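PDB 3W9V: phosphate-binding protein from Unidentified prokaryotic organism, which binds inorganic phosphate, as a member of the PstS family of phosphate-transport binding proteins. Local coordinates for residues A[94-99]-A[196-201]; A[121-126]-A[133-138]. The protein carries 1 engineered substitution. All blocks are in the same frame, centred on the assembly; numbering follows the deposited sequence.

Contacts 1 and 2 lie side by side in the same region of the PBP-type fold, with centres about 13 Å apart. Along the chain the order is 94-99, 121-126, 133-138 and 196-201, which places contact 2 inside the loop closed by contact 1. Segment 133-138 runs into strand 136-140, the middle strand of a three-stranded parallel sheet, and segment 196-201 carries the last part of helix 190-199 and the loop that follows. The two contacts meet directly. Phe-97 and Lys-99 pack on Trp-123, and Ala-197 rests on Val-138. Strand 207-208 is a shared neighbour. Together they join the loop after strand 83-92, this helix and the chain leading into the middle strand.

Contact 1 of 2, residues A[94-99]-A[196-201]; sequences AIPFRK and AALNDT
Pro-96 and Leu-198 make the apolar part of this contact. It joins the 94-99 loop of the PBP-type fold to the end of helix 190-199. Leu-198 CD2 lies 3.7 Å from Pro-96 CB, and the two side chains cross at about a right angle. With CG anti to its backbone N (chi1 -171°), Leu-198 brings both methyls over to the Pro-96 and Phe-97 backbone.

The second part is the long side chain of Arg-98. CG stands anti to the backbone N (chi1 -179°), and the chain beyond it is extended to NE, which carries it past the helix end. Its CD passes 3.5 Å from Leu-198 O. One face of the guanidinium lies on the backbone around Asp-200 and Thr-201, with Thr-201 CA 3.6 Å above the guanidinium plane.

The polar links between the segments run through water. NH1 of Arg-98 also donates to Val-203 O, just beyond the second segment. One water accepts from Arg-98 NH1 at 3.1 Å and sits within bonding distance of Leu-198 O and Asp-200 O. The other accepts from Arg-98 NH2 at 2.9 Å and donates to Thr-201 O. Replacing Arg-98 by an alanine removes the guanidinium and would probably cost both waters this donor and Val-203 O its partner. The second water lies in the guanidinium plane, its O 2.7 Å from Thr-201 O.

Contact 2 of 2, residues A[121-126]-A[133-138]; sequences ADWSGI and GPIQVV
Trp-123 N donates to Gly-133 O at 2.8 Å, in an almost straight bond (174°). Ile-135 N in turn donates to Ala-121 O at 2.9 Å. The two bonds flank Asp-122 and Pro-134, which form a single antiparallel bridge as a non-hydrogen-bonded pair. The bridge ties the 121-126 turn to the chain just before strand 136-140, a strand of the parallel sheet in this PBP-type fold.

The Asp-122 carboxylate adds a third link. Its OD2 accepts from Gly-133 N at 3.0 Å, from above the carboxylate plane. The same oxygen takes Ser-124 N at 2.9 Å on its anti side, which makes an Asx turn at the start of the 3-10 segment 123-125. Ser-124 OG also donates to OD2, at 2.7 Å. Three donors thus grip one oxygen and hold the carboxylate's rotation. The anti placement of CG (chi1 -164°) turns the group back over Gly-133. That glycine has backbone angles at which a side chain would jam against the preceding carbonyl.

Beyond these bonds, the Trp-123 indole packs on Ile-135. Ile-208 of strand 207-208 touches both side chains, and Trp-123 NE1 donates to Gly-206 O just before that strand. The far end of Ile-135 reaches Asp-122, with CD1 3.6 Å from Asp-122 C. Ile-135 CG1 stands over one face of the indole in a CH-pi contact, 3.6 Å from the centroid of the Trp-123 five-membered ring.

Contact 1 of 2, residues A[94-99]-A[196-201]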
ATOM      1  N   ALA A  94      -8.412  -5.192   1.299  1.00  7.82           N
ATOM      2  CA  ALA A  94      -9.519  -6.144   1.223  1.00  7.63           C
ATOM      3  C   ALA A  94      -9.303  -7.354   2.121  1.00  6.65           C
ATOM      4  O   ALA A  94      -8.171  -7.673   2.486  1.00  7.11           O
ATOM      5  CB  ALA A  94      -9.722  -6.591  -0.214  1.00  7.80           C
ATOM      6  N   ILE A  95     -10.400  -8.027   2.459  1.00  7.60           N
ATOM      7  CA  ILE A  95     -10.365  -9.207   3.312  1.00  7.13           C
ATOM      8  C   ILE A  95     -11.033 -10.380   2.576  1.00  8.57           C
ATOM      9  O   ILE A  95     -12.186 -10.728   2.842  1.00  8.47           O
ATOM     10  CB  ILE A  95     -11.071  -8.940   4.669  1.00  8.43           C
ATOM     11  CG1 ILE A  95     -10.539  -7.659   5.329  1.00  8.20           C
ATOM     12  CG2 ILE A  95     -10.930 -10.127   5.603  1.00  9.25           C
ATOM     13  CD1 ILE A  95      -9.095  -7.726   5.802  1.00  8.49           C
ATOM     14  N   PRO A  96     -10.317 -10.979   1.614  1.00  7.96           N
ATOM     15  CA  PRO A  96     -10.860 -12.139   0.903  1.00  7.67           C
ATOM     16  C   PRO A  96     -10.755 -13.385   1.775  1.00  7.72           C
ATOM     17  O   PRO A  96      -9.882 -13.474   2.649  1.00  8.66           O
ATOM     18  CB  PRO A  96      -9.941 -12.257  -0.316  1.00  9.31           C
ATOM     19  CG  PRO A  96      -8.630 -11.728   0.171  1.00  8.06           C
ATOM     20  CD  PRO A  96      -8.976 -10.608   1.127  1.00  7.41           C
ATOM     21  N   PHE A  97     -11.640 -14.344   1.530  1.00  8.43           N
ATOM     22  CA  PHE A  97     -11.685 -15.553   2.334  1.00  9.06           C
ATOM     23  C   PHE A  97     -12.263 -16.697   1.513  1.00  8.77           C
ATOM     24  O   PHE A  97     -12.978 -16.476   0.528  1.00 10.33           O
ATOM     25  CB  PHE A  97     -12.537 -15.332   3.595  1.00 10.00           C
ATOM     26  CG  PHE A  97     -13.969 -15.005   3.295  1.00  9.56           C
ATOM     27  CD1 PHE A  97     -14.910 -16.015   3.164  1.00 10.44           C
ATOM     28  CD2 PHE A  97     -14.373 -13.692   3.119  1.00 10.07           C
ATOM     29  CE1 PHE A  97     -16.223 -15.721   2.855  1.00 11.57           C
ATOM     30  CE2 PHE A  97     -15.694 -13.393   2.813  1.00  9.44           C
ATOM     31  CZ  PHE A  97     -16.614 -14.415   2.680  1.00 11.11           C
ATOM     32  N   ARG A  98     -11.957 -17.920   1.933  1.00  9.74           N
ATOM     33  CA  ARG A  98     -12.508 -19.110   1.296  1.00 10.62           C
ATOM     34  C   ARG A  98     -13.382 -19.883   2.275  1.00 11.28           C
ATOM     35  O   ARG A  98     -12.887 -20.671   3.075  1.00 10.95           O
ATOM     36  CB  ARG A  98     -11.396 -20.009   0.759  1.00 10.87           C
ATOM     37  CG  ARG A  98     -11.930 -21.249   0.064  1.00 12.21           C
ATOM     38  CD  ARG A  98     -10.830 -22.092  -0.553  1.00 15.66           C
ATOM     39  NE  ARG A  98     -11.365 -23.366  -1.032  1.00 16.30           N
ATOM     40  CZ  ARG A  98     -11.024 -24.557  -0.547  1.00 15.80           C
ATOM     41  NH1 ARG A  98     -10.124 -24.657   0.418  1.00 13.96           N
ATOM     42  NH2 ARG A  98     -11.579 -25.655  -1.043  1.00 18.15           N
ATOM     43  N   LYS A  99     -14.685 -19.637   2.216  1.00 10.70           N
ATOM     44  CA  LYS A  99     -15.634 -20.290   3.113  1.00 12.80           C
ATOM     45  C   LYS A  99     -17.015 -20.192   2.490  1.00 11.87           C
ATOM     46  O   LYS A  99     -17.574 -19.101   2.367  1.00 12.71           O
ATOM     47  CB  LYS A  99     -15.623 -19.634   4.499  1.00 11.85           C
ATOM     48  CG  LYS A  99     -16.462 -20.360   5.556  1.00 12.93           C
ATOM     49  CD  LYS A  99     -15.924 -21.748   5.877  1.00 13.45           C
ATOM     50  CE  LYS A  99     -16.783 -22.431   6.937  1.00 15.11           C
ATOM     51  NZ  LYS A  99     -16.345 -23.833   7.191  1.00 14.80           N
ATOM     52  N   ALA A 196      -2.649 -17.513  -3.695  1.00  8.83           N
ATOM     53  CA  ALA A 196      -2.546 -18.921  -4.075  1.00 10.49           C
ATOM     54  C   ALA A 196      -2.831 -19.826  -2.871  1.00 10.77           C
ATOM     55  O   ALA A 196      -3.508 -20.853  -2.995  1.00 11.31           O
ATOM     56  CB  ALA A 196      -1.174 -19.221  -4.670  1.00 11.72           C
ATOM     57  N   ALA A 197      -2.333 -19.435  -1.702  1.00 10.18           N
ATOM     58  CA  ALA A 197      -2.612 -20.178  -0.480  1.00 10.11           C
ATOM     59  C   ALA A 197      -4.090 -20.082  -0.111  1.00  9.86           C
ATOM     60  O   ALA A 197      -4.712 -21.078   0.267  1.00 11.29           O
ATOM     61  CB  ALA A 197      -1.744 -19.673   0.664  1.00 10.16           C
ATOM     62  N   LEU A 198      -4.658 -18.884  -0.229  1.00 10.08           N
ATOM     63  CA  LEU A 198      -6.064 -18.682   0.086  1.00 10.82           C
ATOM     64  C   LEU A 198      -6.949 -19.562  -0.795  1.00 11.69           C
ATOM     65  O   LEU A 198      -7.930 -20.147  -0.326  1.00 13.30           O
ATOM     66  CB  LEU A 198      -6.441 -17.217  -0.113  1.00 10.63           C
ATOM     67  CG  LEU A 198      -7.835 -16.843   0.388  1.00 11.98           C
ATOM     68  CD1 LEU A 198      -7.852 -16.757   1.906  1.00 13.81           C
ATOM     69  CD2 LEU A 198      -8.304 -15.544  -0.230  1.00 12.22           C
ATOM     70  N   ASN A 199      -6.584 -19.656  -2.071  1.00 12.13           N
ATOM     71  CA  ASN A 199      -7.379 -20.372  -3.067  1.00 13.93           C
ATOM     72  C   ASN A 199      -7.053 -21.859  -3.216  1.00 15.26           C
ATOM     73  O   ASN A 199      -7.672 -22.553  -4.022  1.00 17.02           O
ATOM     74  CB  ASN A 199      -7.251 -19.687  -4.431  1.00 13.94           C
ATOM     75  CG  ASN A 199      -8.027 -18.388  -4.505  1.00 15.37           C
ATOM     76  OD1 ASN A 199      -9.098 -18.257  -3.912  1.00 22.84           O
ATOM     77  ND2 ASN A 199      -7.494 -17.421  -5.241  1.00 16.91           N
ATOM     78  N   ASP A 200      -6.086 -22.341  -2.442  1.00 13.35           N
ATOM     79  CA  ASP A 200      -5.640 -23.732  -2.514  1.00 16.58           C
ATOM     80  C   ASP A 200      -6.765 -24.692  -2.139  1.00 14.00           C
ATOM     81  O   ASP A 200      -7.181 -24.741  -0.984  1.00 15.43           O
ATOM     82  CB  ASP A 200      -4.458 -23.930  -1.564  1.00 17.38           C
ATOM     83  CG  ASP A 200      -3.765 -25.271  -1.744  1.00 18.85           C
ATOM     84  OD1 ASP A 200      -4.270 -26.130  -2.496  1.00 21.00           O
ATOM     85  OD2 ASP A 200      -2.705 -25.465  -1.118  1.00 17.56           O
ATOM     86  N   THR A 201      -7.247 -25.465  -3.108  1.00 15.68           N
ATOM     87  CA  THR A 201      -8.363 -26.374  -2.858  1.00 19.27           C
ATOM     88  C   THR A 201      -7.922 -27.748  -2.347  1.00 20.72           C
ATOM     89  O   THR A 201      -8.750 -28.641  -2.168  1.00 25.25           O
ATOM     90  CB  THR A 201      -9.249 -26.549  -4.108  1.00 23.41           C
ATOM     91  OG1 THR A 201      -8.467 -27.079  -5.187  1.00 24.64           O
ATOM     92  CG2 THR A 201      -9.846 -25.214  -4.526  1.00 22.67           C
TER
HETATM   93  O   HOH W   1      -7.691 -22.712   0.773  1.00 12.45           O
HETATM   94  O   HOH W   2     -11.001 -28.508  -0.704  1.00 26.35           O

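Contact 2 of 2, residues A[121-126]-A[133-138]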
ATOM      1  N   ALA A 121     -11.740 -18.023  16.636  1.00 12.64           N
ATOM      2  CA  ALA A 121     -11.090 -19.115  15.920  1.00 14.18           C
ATOM      3  C   ALA A 121     -12.055 -19.925  15.058  1.00 13.12           C
ATOM      4  O   ALA A 121     -11.633 -20.801  14.304  1.00 12.84           O
ATOM      5  CB  ALA A 121     -10.365 -20.028  16.901  1.00 19.93           C
ATOM      6  N   ASP A 122     -13.346 -19.632  15.173  1.00 12.45           N
ATOM      7  CA  ASP A 122     -14.369 -20.348  14.425  1.00 12.22           C
ATOM      8  C   ASP A 122     -15.284 -19.369  13.700  1.00 12.43           C
ATOM      9  O   ASP A 122     -15.629 -18.314  14.236  1.00 12.41           O
ATOM     10  CB  ASP A 122     -15.195 -21.241  15.359  1.00 13.22           C
ATOM     11  CG  ASP A 122     -16.002 -22.282  14.608  1.00 13.00           C
ATOM     12  OD1 ASP A 122     -15.519 -23.427  14.480  1.00 15.72           O
ATOM     13  OD2 ASP A 122     -17.114 -21.959  14.139  1.00 13.67           O
ATOM     14  N   TRP A 123     -15.671 -19.726  12.479  1.00 11.43           N
ATOM     15  CA  TRP A 123     -16.550 -18.899  11.662  1.00 11.62           C
ATOM     16  C   TRP A 123     -17.896 -18.603  12.328  1.00 11.50           C
ATOM     17  O   TRP A 123     -18.557 -17.622  11.988  1.00 12.49           O
ATOM     18  CB  TRP A 123     -16.760 -19.542  10.286  1.00 11.33           C
ATOM     19  CG  TRP A 123     -15.626 -19.283   9.343  1.00 11.35           C
ATOM     20  CD1 TRP A 123     -14.555 -20.095   9.101  1.00 11.88           C
ATOM     21  CD2 TRP A 123     -15.446 -18.122   8.524  1.00 11.80           C
ATOM     22  NE1 TRP A 123     -13.720 -19.509   8.176  1.00 12.91           N
ATOM     23  CE2 TRP A 123     -14.244 -18.298   7.809  1.00 11.88           C
ATOM     24  CE3 TRP A 123     -16.185 -16.953   8.327  1.00 13.40           C
ATOM     25  CZ2 TRP A 123     -13.768 -17.348   6.905  1.00 12.22           C
ATOM     26  CZ3 TRP A 123     -15.709 -16.011   7.432  1.00 14.05           C
ATOM     27  CH2 TRP A 123     -14.512 -16.215   6.735  1.00 13.88           C
ATOM     28  N   SER A 124     -18.296 -19.439  13.285  1.00 12.07           N
ATOM     29  CA  SER A 124     -19.560 -19.230  13.992  1.00 12.39           C
ATOM     30  C   SER A 124     -19.545 -17.955  14.840  1.00 14.58           C
ATOM     31  O   SER A 124     -20.598 -17.464  15.254  1.00 14.34           O
ATOM     32  CB  SER A 124     -19.908 -20.442  14.862  1.00 13.73           C
ATOM     33  OG  SER A 124     -18.890 -20.697  15.812  1.00 17.30           O
ATOM     34  N   GLY A 125     -18.350 -17.427  15.092  1.00 12.32           N
ATOM     35  CA  GLY A 125     -18.192 -16.192  15.837  1.00 14.47           C
ATOM     36  C   GLY A 125     -18.398 -14.931  15.014  1.00 13.38           C
ATOM     37  O   GLY A 125     -18.253 -13.821  15.529  1.00 15.46           O
ATOM     38  N   ILE A 126     -18.729 -15.091  13.737  1.00 12.95           N
ATOM     39  CA  ILE A 126     -19.035 -13.953  12.879  1.00 13.65           C
ATOM     40  C   ILE A 126     -20.542 -13.867  12.716  1.00 13.51           C
ATOM     41  O   ILE A 126     -21.142 -14.680  12.016  1.00 14.50           O
ATOM     42  CB  ILE A 126     -18.376 -14.086  11.492  1.00 12.23           C
ATOM     43  CG1 ILE A 126     -16.884 -14.392  11.636  1.00 14.93           C
ATOM     44  CG2 ILE A 126     -18.609 -12.826  10.668  1.00 14.74           C
ATOM     45  CD1 ILE A 126     -16.113 -13.343  12.394  0.50 10.25           C
ATOM     46  N   GLY A 133     -17.030 -23.563  11.650  1.00 14.24           N
ATOM     47  CA  GLY A 133     -15.807 -24.297  11.389  1.00 13.85           C
ATOM     48  C   GLY A 133     -14.590 -23.407  11.550  1.00 13.32           C
ATOM     49  O   GLY A 133     -14.717 -22.183  11.630  1.00 13.03           O
ATOM     50  N   PRO A 134     -13.397 -24.012  11.590  1.00 13.82           N
ATOM     51  CA  PRO A 134     -12.174 -23.258  11.890  1.00 13.86           C
ATOM     52  C   PRO A 134     -11.834 -22.160  10.883  1.00 12.08           C
ATOM     53  O   PRO A 134     -12.037 -22.305   9.677  1.00 13.57           O
ATOM     54  CB  PRO A 134     -11.085 -24.336  11.882  1.00 18.42           C
ATOM     55  CG  PRO A 134     -11.659 -25.462  11.079  1.00 22.47           C
ATOM     56  CD  PRO A 134     -13.126 -25.444  11.376  1.00 16.28           C
ATOM     57  N   ILE A 135     -11.317 -21.056  11.413  1.00 11.08           N
ATOM     58  CA  ILE A 135     -10.744 -19.988  10.613  1.00 11.50           C
ATOM     59  C   ILE A 135      -9.235 -20.183  10.589  1.00 10.91           C
ATOM     60  O   ILE A 135      -8.624 -20.448  11.629  1.00 11.87           O
ATOM     61  CB  ILE A 135     -11.038 -18.617  11.238  1.00 11.25           C
ATOM     62  CG1 ILE A 135     -12.544 -18.395  11.373  1.00 12.76           C
ATOM     63  CG2 ILE A 135     -10.402 -17.499  10.417  1.00 13.28           C
ATOM     64  CD1 ILE A 135     -12.895 -17.149  12.165  1.00 14.19           C
ATOM     65  N   GLN A 136      -8.634 -20.064   9.411  1.00 10.65           N
ATOM     66  CA  GLN A 136      -7.184 -20.150   9.292  1.00 10.36           C
ATOM     67  C   GLN A 136      -6.645 -18.884   8.637  1.00  9.63           C
ATOM     68  O   GLN A 136      -6.986 -18.573   7.501  1.00 10.09           O
ATOM     69  CB  GLN A 136      -6.778 -21.390   8.494  1.00 11.14           C
ATOM     70  CG  GLN A 136      -5.279 -21.631   8.437  1.00 14.86           C
ATOM     71  CD  GLN A 136      -4.914 -22.917   7.715  1.00 16.54           C
ATOM     72  OE1 GLN A 136      -5.507 -23.264   6.693  1.00 20.63           O
ATOM     73  NE2 GLN A 136      -3.929 -23.634   8.247  1.00 22.22           N
ATOM     74  N   VAL A 137      -5.810 -18.150   9.362  1.00  8.38           N
ATOM     75  CA  VAL A 137      -5.265 -16.898   8.857  1.00  8.59           C
ATOM     76  C   VAL A 137      -4.062 -17.142   7.950  1.00  7.65           C
ATOM     77  O   VAL A 137      -3.160 -17.912   8.290  1.00  9.70           O
ATOM     78  CB  VAL A 137      -4.873 -15.961  10.027  1.00  8.71           C
ATOM     79  CG1 VAL A 137      -4.051 -14.784   9.532  1.00  9.61           C
ATOM     80  CG2 VAL A 137      -6.122 -15.479  10.755  1.00  9.70           C
ATOM     81  N   VAL A 138      -4.066 -16.496   6.786  1.00  8.12           N
ATOM     82  CA  VAL A 138      -2.909 -16.466   5.904  1.00  7.59           C
ATOM     83  C   VAL A 138      -2.327 -15.062   5.980  1.00  6.77           C
ATOM     84  O   VAL A 138      -3.068 -14.078   5.960  1.00  8.48           O
ATOM     85  CB  VAL A 138      -3.293 -16.794   4.448  1.00  8.27           C
ATOM     86  CG1 VAL A 138      -2.045 -16.912   3.583  1.00  8.72           C
ATOM     87  CG2 VAL A 138      -4.110 -18.078   4.388  1.00  9.53           C
TER
HETATM   88  O   HOH W   3      -8.937 -22.114  14.502  1.00 26.70           O